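Local coordinates for uncharacterized protein (Bacteroides cellulosilyticus, PDB 5JVK) that is a family 39 glycoside hydrolase, probably an endo-acting enzyme that hydrolyses O-glycosidic bonds, at residues K24-L38 and G53-V65. Residues are numbered along the deposited sequence; the frame is centred on the assembly and turned at random.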
loop_
_atom_site.group_PDB
_atom_site.type_symbol
_atom_site.label_atom_id
_atom_site.label_comp_id
_atom_site.label_asym_id
_atom_site.label_seq_id
_atom_site.Cartn_x
_atom_site.Cartn_y
_atom_site.Cartn_z
ATOM N N LYS A 24 -22.463 -13.516 10.204
ATOM C CA LYS A 24 -21.996 -14.899 10.378
ATOM C C LYS A 24 -20.692 -15.132 9.629
ATOM O O LYS A 24 -20.640 -14.965 8.409
ATOM C CB LYS A 24 -23.037 -15.919 9.882
ATOM C CG LYS A 24 -24.078 -16.310 10.916
ATOM C CD LYS A 24 -24.805 -17.591 10.528
ATOM C CE LYS A 24 -26.064 -17.802 11.353
ATOM N NZ LYS A 24 -25.837 -17.696 12.820
ATOM N N LYS A 25 -19.661 -15.544 10.368
ATOM C CA LYS A 25 -18.326 -15.761 9.819
ATOM C C LYS A 25 -17.938 -17.238 9.881
ATOM O O LYS A 25 -17.746 -17.792 10.963
ATOM C CB LYS A 25 -17.306 -14.901 10.576
ATOM C CG LYS A 25 -17.634 -13.410 10.616
ATOM C CD LYS A 25 -17.845 -12.811 9.229
ATOM C CE LYS A 25 -18.156 -11.327 9.294
ATOM N NZ LYS A 25 -18.510 -10.791 7.949
ATOM N N ASN A 26 -17.838 -17.859 8.704
ATOM C CA ASN A 26 -17.421 -19.253 8.566
ATOM C C ASN A 26 -15.891 -19.316 8.643
ATOM O O ASN A 26 -15.199 -19.291 7.622
ATOM C CB ASN A 26 -17.954 -19.825 7.237
ATOM C CG ASN A 26 -17.835 -21.344 7.139
ATOM O OD1 ASN A 26 -17.381 -22.020 8.063
ATOM N ND2 ASN A 26 -18.260 -21.887 6.002
ATOM N N VAL A 27 -15.376 -19.388 9.869
ATOM C CA VAL A 27 -13.928 -19.317 10.124
ATOM C C VAL A 27 -13.162 -20.623 9.865
ATOM O O VAL A 27 -12.018 -20.579 9.407
ATOM C CB VAL A 27 -13.606 -18.802 11.554
ATOM C CG1 VAL A 27 -14.283 -17.460 11.802
ATOM C CG2 VAL A 27 -13.979 -19.819 12.634
ATOM N N ALA A 28 -13.777 -21.769 10.160
ATOM C CA ALA A 28 -13.095 -23.066 10.051
ATOM C C ALA A 28 -14.067 -24.246 9.954
ATOM O O ALA A 28 -15.281 -24.068 10.059
ATOM C CB ALA A 28 -12.156 -23.253 11.237
ATOM N N LYS A 29 -13.516 -25.442 9.739
ATOM C CA LYS A 29 -14.288 -26.689 9.677
ATOM C C LYS A 29 -13.658 -27.763 10.566
ATOM O O LYS A 29 -12.431 -27.877 10.646
ATOM C CB LYS A 29 -14.363 -27.193 8.232
ATOM C CG LYS A 29 -15.293 -28.380 8.020
ATOM C CD LYS A 29 -15.468 -28.691 6.543
ATOM C CE LYS A 29 -16.279 -29.961 6.333
ATOM N NZ LYS A 29 -16.558 -30.211 4.891
ATOM N N ASN A 30 -14.508 -28.549 11.223
ATOM C CA ASN A 30 -14.072 -29.661 12.062
ATOM C C ASN A 30 -13.862 -30.891 11.178
ATOM O O ASN A 30 -14.819 -31.404 10.595
ATOM C CB ASN A 30 -15.130 -29.944 13.136
ATOM C CG ASN A 30 -14.632 -30.864 14.244
ATOM O OD1 ASN A 30 -13.666 -31.610 14.076
ATOM N ND2 ASN A 30 -15.303 -30.817 15.390
ATOM N N LEU A 31 -12.613 -31.351 11.078
ATOM C CA LEU A 31 -12.284 -32.594 10.369
ATOM C C LEU A 31 -12.060 -33.786 11.319
ATOM O O LEU A 31 -11.475 -34.795 10.920
ATOM C CB LEU A 31 -11.050 -32.389 9.479
ATOM C CG LEU A 31 -11.111 -31.290 8.413
ATOM C CD1 LEU A 31 -9.809 -31.282 7.621
ATOM C CD2 LEU A 31 -12.303 -31.472 7.484
ATOM N N GLY A 32 -12.542 -33.678 12.561
ATOM C CA GLY A 32 -12.444 -34.760 13.544
ATOM C C GLY A 32 -13.481 -35.855 13.349
ATOM O O GLY A 32 -14.185 -35.890 12.333
ATOM N N GLU A 33 -13.564 -36.751 14.332
ATOM C CA GLU A 33 -14.446 -37.922 14.277
ATOM C C GLU A 33 -15.146 -38.150 15.620
ATOM O O GLU A 33 -14.575 -37.883 16.678
ATOM C CB GLU A 33 -13.640 -39.173 13.899
ATOM C CG GLU A 33 -12.924 -39.087 12.553
ATOM C CD GLU A 33 -12.010 -40.272 12.274
ATOM O OE1 GLU A 33 -12.244 -41.367 12.832
ATOM O OE2 GLU A 33 -11.052 -40.105 11.487
ATOM N N GLY A 34 -16.385 -38.636 15.568
ATOM C CA GLY A 34 -17.118 -39.041 16.766
ATOM C C GLY A 34 -17.558 -37.896 17.664
ATOM O O GLY A 34 -18.455 -37.134 17.299
ATOM N N ASN A 35 -16.917 -37.782 18.830
ATOM C CA ASN A 35 -17.282 -36.807 19.873
ATOM C C ASN A 35 -16.321 -35.598 19.956
ATOM O O ASN A 35 -16.343 -34.850 20.938
ATOM C CB ASN A 35 -17.351 -37.529 21.232
ATOM C CG ASN A 35 -18.035 -36.707 22.315
ATOM O OD1 ASN A 35 -17.454 -36.446 23.369
ATOM N ND2 ASN A 35 -19.267 -36.287 22.057
ATOM N N MET A 36 -15.497 -35.397 18.926
ATOM C CA MET A 36 -14.565 -34.267 18.889
ATOM C C MET A 36 -15.303 -32.970 18.547
ATOM O O MET A 36 -15.814 -32.819 17.435
ATOM C CB MET A 36 -13.451 -34.519 17.868
ATOM C CG MET A 36 -12.565 -35.709 18.197
ATOM S SD MET A 36 -11.325 -36.032 16.926
ATOM C CE MET A 36 -10.632 -37.588 17.487
ATOM N N ARG A 37 -15.366 -32.052 19.515
ATOM C CA ARG A 37 -15.970 -30.725 19.329
ATOM C C ARG A 37 -14.892 -29.680 19.036
ATOM O O ARG A 37 -13.854 -29.664 19.701
ATOM C CB ARG A 37 -16.730 -30.290 20.586
ATOM C CG ARG A 37 -18.006 -31.060 20.879
ATOM C CD ARG A 37 -18.769 -30.388 22.015
ATOM N NE ARG A 37 -19.835 -31.229 22.567
ATOM C CZ ARG A 37 -21.035 -31.433 22.013
ATOM N NH1 ARG A 37 -21.914 -32.222 22.630
ATOM N NH2 ARG A 37 -21.371 -30.868 20.852
ATOM N N LEU A 38 -15.153 -28.807 18.060
ATOM C CA LEU A 38 -14.262 -27.687 17.724
ATOM C C LEU A 38 -14.852 -26.380 18.255
ATOM O O LEU A 38 -15.844 -25.883 17.718
ATOM C CB LEU A 38 -14.061 -27.605 16.205
ATOM C CG LEU A 38 -13.212 -26.462 15.635
ATOM C CD1 LEU A 38 -11.825 -26.413 16.263
ATOM C CD2 LEU A 38 -13.110 -26.597 14.124
ATOM N N GLY A 53 -18.396 -19.911 19.269
ATOM C CA GLY A 53 -19.145 -20.861 18.448
ATOM C C GLY A 53 -18.581 -22.264 18.572
ATOM O O GLY A 53 -17.401 -22.432 18.892
ATOM N N VAL A 54 -19.426 -23.265 18.321
ATOM C CA VAL A 54 -19.044 -24.683 18.425
ATOM C C VAL A 54 -19.457 -25.444 17.158
ATOM O O VAL A 54 -20.488 -25.141 16.554
ATOM C CB VAL A 54 -19.684 -25.356 19.665
ATOM C CG1 VAL A 54 -19.100 -26.749 19.888
ATOM C CG2 VAL A 54 -19.491 -24.492 20.909
ATOM N N ALA A 55 -18.641 -26.423 16.769
ATOM C CA ALA A 55 -18.920 -27.286 15.616
ATOM C C ALA A 55 -18.517 -28.735 15.913
ATOM O O ALA A 55 -17.388 -28.995 16.343
ATOM C CB ALA A 55 -18.184 -26.778 14.387
ATOM N N ASN A 56 -19.440 -29.667 15.672
ATOM C CA ASN A 56 -19.189 -31.101 15.877
ATOM C C ASN A 56 -18.406 -31.689 14.700
ATOM O O ASN A 56 -18.140 -30.993 13.717
ATOM C CB ASN A 56 -20.513 -31.857 16.062
ATOM C CG ASN A 56 -21.294 -31.383 17.271
ATOM O OD1 ASN A 56 -20.720 -30.941 18.268
ATOM N ND2 ASN A 56 -22.613 -31.476 17.191
ATOM N N ALA A 57 -18.042 -32.967 14.814
ATOM C CA ALA A 57 -17.266 -33.678 13.792
ATOM C C ALA A 57 -17.895 -33.571 12.400
ATOM O O ALA A 57 -19.066 -33.911 12.216
ATOM C CB ALA A 57 -17.101 -35.140 14.182
ATOM N N GLY A 58 -17.114 -33.073 11.440
ATOM C CA GLY A 58 -17.574 -32.869 10.063
ATOM C C GLY A 58 -18.308 -31.562 9.784
ATOM O O GLY A 58 -18.591 -31.262 8.623
ATOM N N LYS A 59 -18.601 -30.777 10.825
ATOM C CA LYS A 59 -19.431 -29.573 10.696
ATOM C C LYS A 59 -18.586 -28.317 10.480
ATOM O O LYS A 59 -17.388 -28.298 10.778
ATOM C CB LYS A 59 -20.304 -29.378 11.945
ATOM C CG LYS A 59 -21.127 -30.589 12.367
ATOM C CD LYS A 59 -22.156 -30.991 11.320
ATOM C CE LYS A 59 -23.012 -32.146 11.816
ATOM N NZ LYS A 59 -23.894 -32.686 10.745
ATOM N N GLU A 60 -19.236 -27.273 9.969
ATOM C CA GLU A 60 -18.612 -25.964 9.764
ATOM C C GLU A 60 -18.724 -25.127 11.041
ATOM O O GLU A 60 -19.797 -25.061 11.650
ATOM C CB GLU A 60 -19.296 -25.221 8.609
ATOM C CG GLU A 60 -19.116 -25.863 7.236
ATOM C CD GLU A 60 -17.773 -25.562 6.583
ATOM O OE1 GLU A 60 -16.871 -24.999 7.244
ATOM O OE2 GLU A 60 -17.620 -25.890 5.387
ATOM N N LEU A 61 -17.619 -24.498 11.441
ATOM C CA LEU A 61 -17.615 -23.568 12.574
ATOM C C LEU A 61 -17.981 -22.163 12.094
ATOM O O LEU A 61 -17.233 -21.557 11.321
ATOM C CB LEU A 61 -16.248 -23.548 13.264
ATOM C CG LEU A 61 -16.038 -22.537 14.402
ATOM C CD1 LEU A 61 -17.129 -22.636 15.460
ATOM C CD2 LEU A 61 -14.664 -22.726 15.029
ATOM N N VAL A 62 -19.122 -21.660 12.565
ATOM C CA VAL A 62 -19.625 -20.335 12.205
ATOM C C VAL A 62 -19.864 -19.529 13.483
ATOM O O VAL A 62 -20.457 -20.043 14.432
ATOM C CB VAL A 62 -20.931 -20.439 11.387
ATOM C CG1 VAL A 62 -21.471 -19.056 11.037
ATOM C CG2 VAL A 62 -20.698 -21.261 10.123
ATOM N N ILE A 63 -19.402 -18.275 13.498
ATOM C CA ILE A 63 -19.503 -17.399 14.673
ATOM C C ILE A 63 -20.208 -16.097 14.292
ATOM O O ILE A 63 -19.869 -15.476 13.285
ATOM C CB ILE A 63 -18.112 -17.078 15.273
ATOM C CG1 ILE A 63 -17.331 -18.378 15.525
ATOM C CG2 ILE A 63 -18.250 -16.275 16.571
ATOM C CD1 ILE A 63 -15.958 -18.195 16.138
ATOM N N ASP A 64 -21.179 -15.693 15.113
ATOM C CA ASP A 64 -21.924 -14.447 14.916
ATOM C C ASP A 64 -21.109 -13.260 15.434
ATOM O O ASP A 64 -20.884 -13.140 16.638
ATOM C CB ASP A 64 -23.270 -14.492 15.653
ATOM C CG ASP A 64 -24.202 -15.571 15.122
ATOM O OD1 ASP A 64 -24.523 -15.541 13.916
ATOM O OD2 ASP A 64 -24.633 -16.436 15.920
ATOM N N VAL A 65 -20.678 -12.392 14.520
ATOM C CA VAL A 65 -19.853 -11.228 14.850
ATOM C C VAL A 65 -20.693 -9.965 14.667
ATOM O O VAL A 65 -21.067 -9.628 13.546
ATOM C CB VAL A 65 -18.597 -11.176 13.955
ATOM C CG1 VAL A 65 -17.752 -9.945 14.263
ATOM C CG2 VAL A 65 -17.779 -12.453 14.124
#
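Asn30 turns its amide toward segment 53-65, where ND2 meets Ala55 O. ND2 donates to Ala55 O at 2.9 Å, with that oxygen close to the amide plane, and, within its own segment, to Met36 O, which is tilted from that plane. CG lies anti to the backbone N (chi1 -167°), which carries the amide across to segment 53-65. On the other branch, OD1 accepts from Gly32 N at 2.8 Å, closing an Asx turn. Ala55 O is gripped twice, by Asn30 ND2 and by Leu38 N. With an alanine here, Ala55 O would probably keep only its bond from Leu38 N among these donors, while Met36 O and Gly32 N would lose their Asn30 partners and the loop 31-36 would be less firmly held. Before the loop, strand 24-30 pairs antiparallel with strand 60-65. Asn30 N reaches Lys59 O almost straight at 2.9 Å. On the inner face, Leu61 CD2 sits between Val27 CG2 (3.8 Å) and Leu38 CG (4.1 Å). Leu61 also touches Leu75 of strand 69-78, so it joins the two sheets of this N-terminal beta-sandwich. On the outer face, Lys24 runs beside Asp64. Its chain bends at chi4 (-51°), and NZ meets the syn side of Asp64 OD1 at 2.8 Å. Lys24 CD also packs on Val62 CG1. The chemistry is thus split: apolar branches fill the sandwich interior, a salt bridge lies on its exposed face, and one buried amide ties the loop 31-36 to the end of strand 50-55.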